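Local coordinates for DUF1881 domain-containing protein (PDB 5Z6D) that is of unknown function but joins a calcium-site-bearing betagamma-crystallin domain to an Ig-like domain, with interface contacts between them that render the calcium site inoperative, at residues V10-K15 and S81-V86; K106-K111 and V201-S206; D128-V133 and K189-S194. The protein carries 1 engineered substitution. All blocks are in the same frame, centred on the assembly; numbering follows the deposited sequence.

In the fold
The three contacts divide between the chain's two domains. Interaction 1 lies in the betagamma-crystallin domain and closes before interactions 2 and 3, both in the Ig-like domain, begin; interaction 3 is nested within the loop that interaction 2 closes. Centre to centre, interactions 1 and 2 are about 36 Å apart on opposite sides of the molecule, interactions 1 and 3 about 22 Å, and interactions 2 and 3 about 18 Å. Interaction 1 includes Ser81 of the calcium site, unoccupied in this model, and its Phe83 side chain is about 11 Å from those of Gln56 and Asp39. Interaction 3 approaches interaction 1 to about 7 Å between nearest atoms; both Ig-like contacts lie away from that site.

Interaction 1 of 3, residues V10-K15 and S81-V86; sequences VIFYQK and SRFRVV
Phe12 and Phe83 meet in the core of the betagamma-crystallin domain, where the sheet of strand 9-13 packs over that of strand 82-87 as a beta sandwich. The rings make the tight spot. Corner CE2 of Phe12 lies over one face of the Phe83 ring, near its rim, 3.5 Å from Phe83 CZ. The planes are inclined at 42°, between a flat stack and an edge-to-face meeting. Phe83 carries CG in the crowded position between its backbone N and carbonyl carbon (chi1 67°), which presents the ring to Phe12; Tyr25 adds an edge-to-face partner. An alanine here would remove the face on which Phe12 CE2 rests, and would probably leave a gap between the two sheets. The outer side of strand 82-87 is partly exposed and polar: Arg82 and Arg84, alternating with the buried residues, both form salt bridges with Asp30. Long charged chains suit that side, whereas compact apolar ones suit the interior. There Val10 and Val85 run alongside one another, antiparallel, methyl against methyl, with Val10 CG1 3.9 Å from Val85 CG1 and Val10 CG2 3.8 Å from Val85 CG2.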
loop_
_atom_site.group_PDB
_atom_site.type_symbol
_atom_site.label_atom_id
_atom_site.label_comp_id
_atom_site.label_asym_id
_atom_site.label_seq_id
_atom_site.Cartn_x
_atom_site.Cartn_y
_atom_site.Cartn_z
ATOM N N VAL A 10 3.265 13.304 14.633
ATOM C CA VAL A 10 4.426 12.431 14.609
ATOM C C VAL A 10 5.624 13.354 14.506
ATOM O O VAL A 10 5.516 14.465 13.983
ATOM C CB VAL A 10 4.399 11.394 13.426
ATOM C CG1 VAL A 10 3.119 10.546 13.463
ATOM C CG2 VAL A 10 4.564 12.082 12.078
ATOM N N ILE A 11 6.758 12.937 15.054
ATOM C CA ILE A 11 7.947 13.738 14.918
ATOM C C ILE A 11 9.030 12.922 14.275
ATOM O O ILE A 11 9.371 11.835 14.752
ATOM C CB ILE A 11 8.461 14.275 16.279
ATOM C CG1 ILE A 11 7.327 14.920 17.080
ATOM C CG2 ILE A 11 9.599 15.245 16.045
ATOM C CD1 ILE A 11 7.789 15.571 18.369
ATOM N N PHE A 12 9.563 13.440 13.180
ATOM C CA PHE A 12 10.678 12.792 12.515
ATOM C C PHE A 12 11.982 13.398 12.999
ATOM O O PHE A 12 12.128 14.605 13.084
ATOM C CB PHE A 12 10.562 12.916 11.002
ATOM C CG PHE A 12 9.613 11.926 10.387
ATOM C CD1 PHE A 12 10.030 10.643 10.090
ATOM C CD2 PHE A 12 8.304 12.293 10.090
ATOM C CE1 PHE A 12 9.153 9.730 9.518
ATOM C CE2 PHE A 12 7.421 11.393 9.516
ATOM C CZ PHE A 12 7.839 10.117 9.219
ATOM N N TYR A 13 12.942 12.553 13.307
ATOM C CA TYR A 13 14.199 13.040 13.801
ATOM C C TYR A 13 15.307 12.745 12.806
ATOM O O TYR A 13 15.347 11.669 12.159
ATOM C CB TYR A 13 14.514 12.414 15.165
ATOM C CG TYR A 13 13.480 12.720 16.245
ATOM C CD1 TYR A 13 13.609 13.838 17.077
ATOM C CD2 TYR A 13 12.385 11.888 16.435
ATOM C CE1 TYR A 13 12.657 14.109 18.058
ATOM C CE2 TYR A 13 11.433 12.150 17.399
ATOM C CZ TYR A 13 11.572 13.256 18.215
ATOM O OH TYR A 13 10.611 13.495 19.180
ATOM N N GLN A 14 16.213 13.719 12.739
ATOM C CA GLN A 14 17.413 13.678 11.930
ATOM C C GLN A 14 18.394 12.582 12.355
ATOM O O GLN A 14 19.100 12.020 11.519
ATOM C CB GLN A 14 18.078 15.058 11.985
ATOM C CG GLN A 14 19.586 15.073 11.950
ATOM C CD GLN A 14 20.155 16.327 12.588
ATOM O OE1 GLN A 14 19.851 16.649 13.739
ATOM N NE2 GLN A 14 20.976 17.047 11.840
ATOM N N LYS A 15 18.439 12.267 13.646
ATOM C CA LYS A 15 19.296 11.183 14.109
ATOM C C LYS A 15 18.471 10.012 14.636
ATOM O O LYS A 15 17.256 10.146 14.839
ATOM C CB LYS A 15 20.255 11.686 15.188
ATOM C CG LYS A 15 20.806 13.077 14.915
ATOM C CD LYS A 15 22.267 13.183 15.311
ATOM C CE LYS A 15 22.651 14.620 15.633
ATOM N NZ LYS A 15 21.994 15.102 16.883
ATOM N N SER A 81 9.886 7.478 -0.338
ATOM C CA SER A 81 10.058 8.892 -0.637
ATOM C C SER A 81 8.806 9.705 -0.377
ATOM O O SER A 81 8.791 10.910 -0.604
ATOM C CB SER A 81 10.475 9.060 -2.089
ATOM O OG SER A 81 9.521 8.437 -2.926
ATOM N N ARG A 82 7.755 9.062 0.120
ATOM C CA ARG A 82 6.524 9.784 0.401
ATOM C C ARG A 82 5.895 9.209 1.654
ATOM O O ARG A 82 6.087 8.036 1.941
ATOM C CB ARG A 82 5.566 9.679 -0.788
ATOM C CG ARG A 82 4.207 10.336 -0.600
ATOM C CD ARG A 82 3.437 10.333 -1.920
ATOM N NE ARG A 82 2.145 10.998 -1.795
ATOM C CZ ARG A 82 1.200 10.959 -2.726
ATOM N NH1 ARG A 82 1.405 10.278 -3.846
ATOM N NH2 ARG A 82 0.048 11.588 -2.530
ATOM N N PHE A 83 5.192 10.029 2.428
ATOM C CA PHE A 83 4.432 9.480 3.543
ATOM C C PHE A 83 3.173 10.273 3.810
ATOM O O PHE A 83 3.063 11.425 3.417
ATOM C CB PHE A 83 5.282 9.387 4.826
ATOM C CG PHE A 83 5.702 10.723 5.419
ATOM C CD1 PHE A 83 4.868 11.416 6.294
ATOM C CD2 PHE A 83 6.959 11.257 5.143
ATOM C CE1 PHE A 83 5.262 12.627 6.864
ATOM C CE2 PHE A 83 7.368 12.468 5.719
ATOM C CZ PHE A 83 6.520 13.150 6.573
ATOM N N ARG A 84 2.222 9.633 4.472
ATOM C CA ARG A 84 1.010 10.301 4.902
ATOM C C ARG A 84 0.834 9.996 6.374
ATOM O O ARG A 84 1.010 8.855 6.816
ATOM C CB ARG A 84 -0.218 9.851 4.094
ATOM C CG ARG A 84 -1.474 10.638 4.445
ATOM C CD ARG A 84 -2.671 10.250 3.568
ATOM N NE ARG A 84 -2.414 10.432 2.142
ATOM C CZ ARG A 84 -3.294 10.121 1.193
ATOM N NH1 ARG A 84 -4.469 9.605 1.534
ATOM N NH2 ARG A 84 -2.999 10.310 -0.088
ATOM N N VAL A 85 0.541 11.030 7.147
ATOM C CA VAL A 85 0.201 10.853 8.542
ATOM C C VAL A 85 -1.310 10.703 8.638
ATOM O O VAL A 85 -2.063 11.597 8.204
ATOM C CB VAL A 85 0.665 12.035 9.415
ATOM C CG1 VAL A 85 0.413 11.723 10.883
ATOM C CG2 VAL A 85 2.144 12.373 9.140
ATOM N N VAL A 86 -1.745 9.565 9.163
ATOM C CA VAL A 86 -3.164 9.215 9.208
ATOM C C VAL A 86 -3.610 8.844 10.621
ATOM O O VAL A 86 -2.780 8.619 11.519
ATOM C CB VAL A 86 -3.487 8.043 8.251
ATOM C CG1 VAL A 86 -3.160 8.417 6.797
ATOM C CG2 VAL A 86 -2.745 6.775 8.681
#

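Interaction 2 of 3, residues K106-K111 and V201-S206; sequences KQYSLK and VDNKPS
Tyr108 and Asn203 are brought together by two different first torsions. In Tyr108, CG stands beside the backbone N and anti to the carbonyl carbon (chi1 -61°), directing the ring from the start of strand 108-112 to segment 201-206 in the C-terminal tail. In Asn203, CG is tucked between the backbone N and the carbonyl carbon (chi1 58°), which brings the amide nitrogen round to the phenol. The two side chains cross obliquely, with ring and amide planes 73° apart. The phenol end does the touching: Tyr108 OH lies 3.4 Å from Asn203 CB and 3.2 Å from Asn203 ND2, while Tyr108 CZ is 4.0 Å from Asn203 CB. Tyrosine suits this place because its apolar ring can be buried beside Phe97 and Ile158 while its hydroxyl reaches the surface residue. Gln107 CG lies against one face of the same ring, 4.0 Å above its plane.

The tail has its own fold-back. Asp202 OD1 accepts from Lys204 N at 3.0 Å, an Asx turn in which the donor comes from well above the carboxylate plane; a short acidic side chain can reach round to this N-H and bend the chain at Asn203. Further along, Ser206 OG is hydrogen-bonded to Ile158 O, tying the tail to strand 157-168 of the Ig-like domain. Phenol and carboxamide are both neutral polar groups, so where Tyr108 meets Asn203 at the phenol end there is no ion pair between them.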
loop_
_atom_site.group_PDB
_atom_site.type_symbol
_atom_site.label_atom_id
_atom_site.label_comp_id
_atom_site.label_asym_id
_atom_site.label_seq_id
_atom_site.Cartn_x
_atom_site.Cartn_y
_atom_site.Cartn_z
ATOM N N LYS A 106 6.985 -13.428 -12.538
ATOM C CA LYS A 106 6.743 -12.153 -13.208
ATOM C C LYS A 106 6.178 -12.329 -14.612
ATOM O O LYS A 106 6.225 -11.402 -15.406
ATOM C CB LYS A 106 8.021 -11.299 -13.276
ATOM C CG LYS A 106 8.730 -11.134 -11.929
ATOM C CD LYS A 106 9.861 -10.111 -11.991
ATOM C CE LYS A 106 9.321 -8.704 -12.165
ATOM N NZ LYS A 106 10.381 -7.678 -11.967
ATOM N N GLN A 107 5.631 -13.502 -14.908
ATOM C CA GLN A 107 5.032 -13.692 -16.231
ATOM C C GLN A 107 3.789 -12.819 -16.396
ATOM O O GLN A 107 3.493 -12.343 -17.499
ATOM C CB GLN A 107 4.672 -15.152 -16.470
ATOM C CG GLN A 107 4.032 -15.367 -17.839
ATOM C CD GLN A 107 3.859 -16.828 -18.200
ATOM O OE1 GLN A 107 4.569 -17.700 -17.697
ATOM N NE2 GLN A 107 2.909 -17.105 -19.088
ATOM N N TYR A 108 3.061 -12.605 -15.304
ATOM C CA TYR A 108 1.839 -11.803 -15.353
ATOM C C TYR A 108 1.998 -10.552 -14.534
ATOM O O TYR A 108 2.718 -10.547 -13.534
ATOM C CB TYR A 108 0.634 -12.610 -14.849
ATOM C CG TYR A 108 0.385 -13.843 -15.687
ATOM C CD1 TYR A 108 -0.243 -13.744 -16.917
ATOM C CD2 TYR A 108 0.794 -15.106 -15.254
ATOM C CE1 TYR A 108 -0.465 -14.868 -17.701
ATOM C CE2 TYR A 108 0.575 -16.230 -16.029
ATOM C CZ TYR A 108 -0.055 -16.102 -17.254
ATOM O OH TYR A 108 -0.283 -17.215 -18.034
ATOM N N SER A 109 1.347 -9.482 -14.977
ATOM C CA SER A 109 1.303 -8.250 -14.194
ATOM C C SER A 109 -0.126 -7.881 -13.877
ATOM O O SER A 109 -1.047 -8.127 -14.674
ATOM C CB SER A 109 2.000 -7.103 -14.929
ATOM O OG SER A 109 1.376 -6.805 -16.176
ATOM N N LEU A 110 -0.283 -7.295 -12.696
ATOM C CA LEU A 110 -1.518 -6.707 -12.246
ATOM C C LEU A 110 -1.249 -5.216 -12.028
ATOM O O LEU A 110 -0.522 -4.831 -11.111
ATOM C CB LEU A 110 -1.993 -7.382 -10.971
ATOM C CG LEU A 110 -3.196 -6.754 -10.284
ATOM C CD1 LEU A 110 -4.432 -6.899 -11.156
ATOM C CD2 LEU A 110 -3.389 -7.438 -8.931
ATOM N N LYS A 111 -1.778 -4.392 -12.923
ATOM C CA LYS A 111 -1.672 -2.952 -12.805
ATOM C C LYS A 111 -2.898 -2.423 -12.085
ATOM O O LYS A 111 -4.034 -2.735 -12.465
ATOM C CB LYS A 111 -1.548 -2.309 -14.194
ATOM C CG LYS A 111 -1.412 -0.794 -14.178
ATOM C CD LYS A 111 -1.424 -0.237 -15.604
ATOM C CE LYS A 111 -1.339 1.276 -15.601
ATOM N NZ LYS A 111 -1.823 1.856 -16.884
ATOM N N VAL A 201 -6.276 -17.369 -11.411
ATOM C CA VAL A 201 -6.693 -18.770 -11.367
ATOM C C VAL A 201 -6.985 -19.312 -12.770
ATOM O O VAL A 201 -7.109 -20.520 -12.969
ATOM C CB VAL A 201 -7.932 -18.961 -10.462
ATOM C CG1 VAL A 201 -7.556 -18.736 -8.989
ATOM C CG2 VAL A 201 -9.050 -18.025 -10.879
ATOM N N ASP A 202 -7.065 -18.413 -13.741
ATOM C CA ASP A 202 -7.343 -18.792 -15.123
ATOM C C ASP A 202 -6.637 -17.816 -16.056
ATOM O O ASP A 202 -6.788 -16.609 -15.906
ATOM C CB ASP A 202 -8.855 -18.797 -15.370
ATOM C CG ASP A 202 -9.219 -19.061 -16.818
ATOM O OD1 ASP A 202 -8.394 -19.645 -17.553
ATOM O OD2 ASP A 202 -10.343 -18.686 -17.218
ATOM N N ASN A 203 -5.849 -18.320 -17.000
ATOM C CA ASN A 203 -5.093 -17.418 -17.862
ATOM C C ASN A 203 -5.689 -17.299 -19.260
ATOM O O ASN A 203 -5.071 -16.740 -20.160
ATOM C CB ASN A 203 -3.623 -17.848 -17.938
ATOM C CG ASN A 203 -3.443 -19.264 -18.451
ATOM O OD1 ASN A 203 -4.392 -20.040 -18.520
ATOM N ND2 ASN A 203 -2.209 -19.611 -18.798
ATOM N N LYS A 204 -6.908 -17.799 -19.423
ATOM C CA LYS A 204 -7.663 -17.581 -20.654
ATOM C C LYS A 204 -8.267 -16.173 -20.683
ATOM O O LYS A 204 -9.015 -15.797 -19.786
ATOM C CB LYS A 204 -8.768 -18.633 -20.796
ATOM C CG LYS A 204 -9.498 -18.590 -22.132
ATOM C CD LYS A 204 -10.699 -19.532 -22.133
ATOM C CE LYS A 204 -11.179 -19.824 -23.547
ATOM N NZ LYS A 204 -11.543 -18.581 -24.279
ATOM N N PRO A 205 -7.943 -15.389 -21.719
ATOM C CA PRO A 205 -8.443 -14.023 -21.851
ATOM C C PRO A 205 -9.954 -13.969 -21.912
ATOM O O PRO A 205 -10.601 -14.926 -22.348
ATOM C CB PRO A 205 -7.833 -13.549 -23.177
ATOM C CG PRO A 205 -6.631 -14.358 -23.324
ATOM C CD PRO A 205 -7.006 -15.716 -22.800
ATOM N N SER A 206 -10.495 -12.843 -21.468
ATOM C CA SER A 206 -11.924 -12.597 -21.508
ATOM C C SER A 206 -12.472 -12.777 -22.924
ATOM O O SER A 206 -11.953 -12.206 -23.887
ATOM C CB SER A 206 -12.215 -11.190 -20.981
ATOM O OG SER A 206 -11.516 -10.962 -19.763
#

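Interaction 3 of 3, residues D128-V133 and K189-S194; sequences DEYGLV and KRTGKS
Tyr130 and Thr191 approach head-on, and their hydroxyls meet in the middle: Tyr130 OH and Thr191 OG1 are 2.7 Å apart in a hydrogen bond that either could donate. The threonine stands at the phenol end of the ring, obliquely to it, and the approach is broad enough to include carbon atoms. Thr191 CB is 3.4 Å from Tyr130 OH and Thr191 CG2 is 3.5 Å from it. Threonine suits the place: with OG1 between the backbone N and carbonyl carbon (chi1 57°), its hydroxyl serves both Tyr130 OH and Ser195 OG while its methyl packs against the phenol oxygen.

The length of tyrosine matters in this Ig-like domain. Strands 131-136 and 186-190 are the two outermost strands of a four-stranded sheet, and the ring of Tyr130 extends over the middle strands 91-99 and 195-200, touching Ser94, Leu96 and Ser195, to reach Thr191 at the far edge of the sheet. Two residues on, the backbone of Leu132 hydrogen-bonds to that of Gly62 of the betagamma-crystallin domain.

Arg190 leaves the backbone on the side away from 128-133 and braces the residues that follow it. Its NH1 donates to Gly192 O at 2.9 Å, with the oxygen at the edge of the guanidinium and the donor in the carbonyl plane; a second, weak bond runs from Arg190 NH1 to Lys193 O. Arg190 NH2 pairs with Asp175 in a salt bridge.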
loop_
_atom_site.group_PDB
_atom_site.type_symbol
_atom_site.label_atom_id
_atom_site.label_comp_id
_atom_site.label_asym_id
_atom_site.label_seq_id
_atom_site.Cartn_x
_atom_site.Cartn_y
_atom_site.Cartn_z
ATOM N N ASP A 128 7.521 -11.741 -1.694
ATOM C CA ASP A 128 6.556 -11.594 -0.616
ATOM C C ASP A 128 6.186 -10.154 -0.290
ATOM O O ASP A 128 5.412 -9.918 0.636
ATOM C CB ASP A 128 7.093 -12.270 0.650
ATOM C CG ASP A 128 7.481 -13.718 0.415
ATOM O OD1 ASP A 128 6.790 -14.408 -0.368
ATOM O OD2 ASP A 128 8.482 -14.164 1.015
ATOM N N GLU A 129 6.735 -9.184 -1.017
ATOM C CA GLU A 129 6.447 -7.789 -0.695
ATOM C C GLU A 129 5.089 -7.377 -1.240
ATOM O O GLU A 129 4.851 -7.446 -2.448
ATOM C CB GLU A 129 7.524 -6.852 -1.236
ATOM C CG GLU A 129 8.833 -6.920 -0.473
ATOM C CD GLU A 129 9.750 -5.759 -0.791
ATOM O OE1 GLU A 129 10.552 -5.879 -1.743
ATOM O OE2 GLU A 129 9.669 -4.728 -0.088
ATOM N N TYR A 130 4.195 -6.962 -0.344
ATOM C CA TYR A 130 2.900 -6.436 -0.755
ATOM C C TYR A 130 3.060 -5.066 -1.392
ATOM O O TYR A 130 4.031 -4.352 -1.131
ATOM C CB TYR A 130 1.940 -6.343 0.436
ATOM C CG TYR A 130 1.213 -7.629 0.768
ATOM C CD1 TYR A 130 -0.154 -7.735 0.571
ATOM C CD2 TYR A 130 1.887 -8.728 1.298
ATOM C CE1 TYR A 130 -0.829 -8.889 0.882
ATOM C CE2 TYR A 130 1.216 -9.897 1.606
ATOM C CZ TYR A 130 -0.145 -9.969 1.393
ATOM O OH TYR A 130 -0.851 -11.115 1.683
ATOM N N GLY A 131 2.107 -4.699 -2.240
ATOM C CA GLY A 131 2.075 -3.367 -2.784
ATOM C C GLY A 131 0.922 -2.562 -2.221
ATOM O O GLY A 131 -0.199 -3.051 -2.125
ATOM N N LEU A 132 1.207 -1.315 -1.874
ATOM C CA LEU A 132 0.211 -0.398 -1.359
ATOM C C LEU A 132 -0.671 0.074 -2.510
ATOM O O LEU A 132 -0.175 0.695 -3.451
ATOM C CB LEU A 132 0.895 0.786 -0.671
ATOM C CG LEU A 132 -0.037 1.872 -0.138
ATOM C CD1 LEU A 132 -0.800 1.385 1.094
ATOM C CD2 LEU A 132 0.731 3.162 0.143
ATOM N N VAL A 133 -1.969 -0.228 -2.449
ATOM C CA VAL A 133 -2.869 0.113 -3.550
ATOM C C VAL A 133 -4.010 1.030 -3.105
ATOM O O VAL A 133 -4.896 1.390 -3.907
ATOM C CB VAL A 133 -3.459 -1.158 -4.231
ATOM C CG1 VAL A 133 -2.349 -2.006 -4.879
ATOM C CG2 VAL A 133 -4.263 -1.994 -3.243
ATOM N N LYS A 189 -8.175 -13.230 -1.717
ATOM C CA LYS A 189 -8.210 -13.922 -0.439
ATOM C C LYS A 189 -7.715 -12.959 0.619
ATOM O O LYS A 189 -6.617 -12.418 0.495
ATOM C CB LYS A 189 -7.337 -15.171 -0.471
ATOM C CG LYS A 189 -7.259 -15.908 0.852
ATOM C CD LYS A 189 -6.013 -16.780 0.931
ATOM C CE LYS A 189 -6.081 -17.728 2.123
ATOM N NZ LYS A 189 -6.613 -17.069 3.353
ATOM N N ARG A 190 -8.513 -12.735 1.656
ATOM C CA ARG A 190 -8.106 -11.824 2.721
ATOM C C ARG A 190 -6.903 -12.387 3.476
ATOM O O ARG A 190 -6.887 -13.576 3.822
ATOM C CB ARG A 190 -9.263 -11.560 3.690
ATOM C CG ARG A 190 -8.867 -10.706 4.890
ATOM C CD ARG A 190 -10.036 -10.465 5.842
ATOM N NE ARG A 190 -11.139 -9.781 5.181
ATOM C CZ ARG A 190 -11.155 -8.482 4.911
ATOM N NH1 ARG A 190 -10.131 -7.710 5.274
ATOM N NH2 ARG A 190 -12.199 -7.947 4.291
ATOM N N THR A 191 -5.898 -11.543 3.719
ATOM C CA THR A 191 -4.731 -11.964 4.494
ATOM C C THR A 191 -4.505 -11.039 5.686
ATOM O O THR A 191 -3.535 -11.201 6.431
ATOM C CB THR A 191 -3.448 -12.016 3.640
ATOM O OG1 THR A 191 -3.202 -10.735 3.047
ATOM C CG2 THR A 191 -3.587 -13.062 2.531
ATOM N N GLY A 192 -5.410 -10.079 5.863
ATOM C CA GLY A 192 -5.348 -9.145 6.978
ATOM C C GLY A 192 -6.517 -8.178 6.965
ATOM O O GLY A 192 -7.397 -8.279 6.114
ATOM N N LYS A 193 -6.537 -7.230 7.897
ATOM C CA LYS A 193 -7.650 -6.293 7.977
ATOM C C LYS A 193 -7.854 -5.525 6.666
ATOM O O LYS A 193 -8.971 -5.131 6.320
ATOM C CB LYS A 193 -7.430 -5.324 9.139
ATOM C CG LYS A 193 -7.455 -5.992 10.513
ATOM C CD LYS A 193 -8.860 -6.006 11.103
ATOM C CE LYS A 193 -8.922 -6.801 12.400
ATOM N NZ LYS A 193 -8.016 -6.237 13.440
ATOM N N SER A 194 -6.774 -5.319 5.926
ATOM C CA SER A 194 -6.891 -4.625 4.653
ATOM C C SER A 194 -5.816 -5.079 3.663
ATOM O O SER A 194 -5.350 -4.289 2.842
ATOM C CB SER A 194 -6.814 -3.114 4.871
ATOM O OG SER A 194 -5.635 -2.752 5.581
#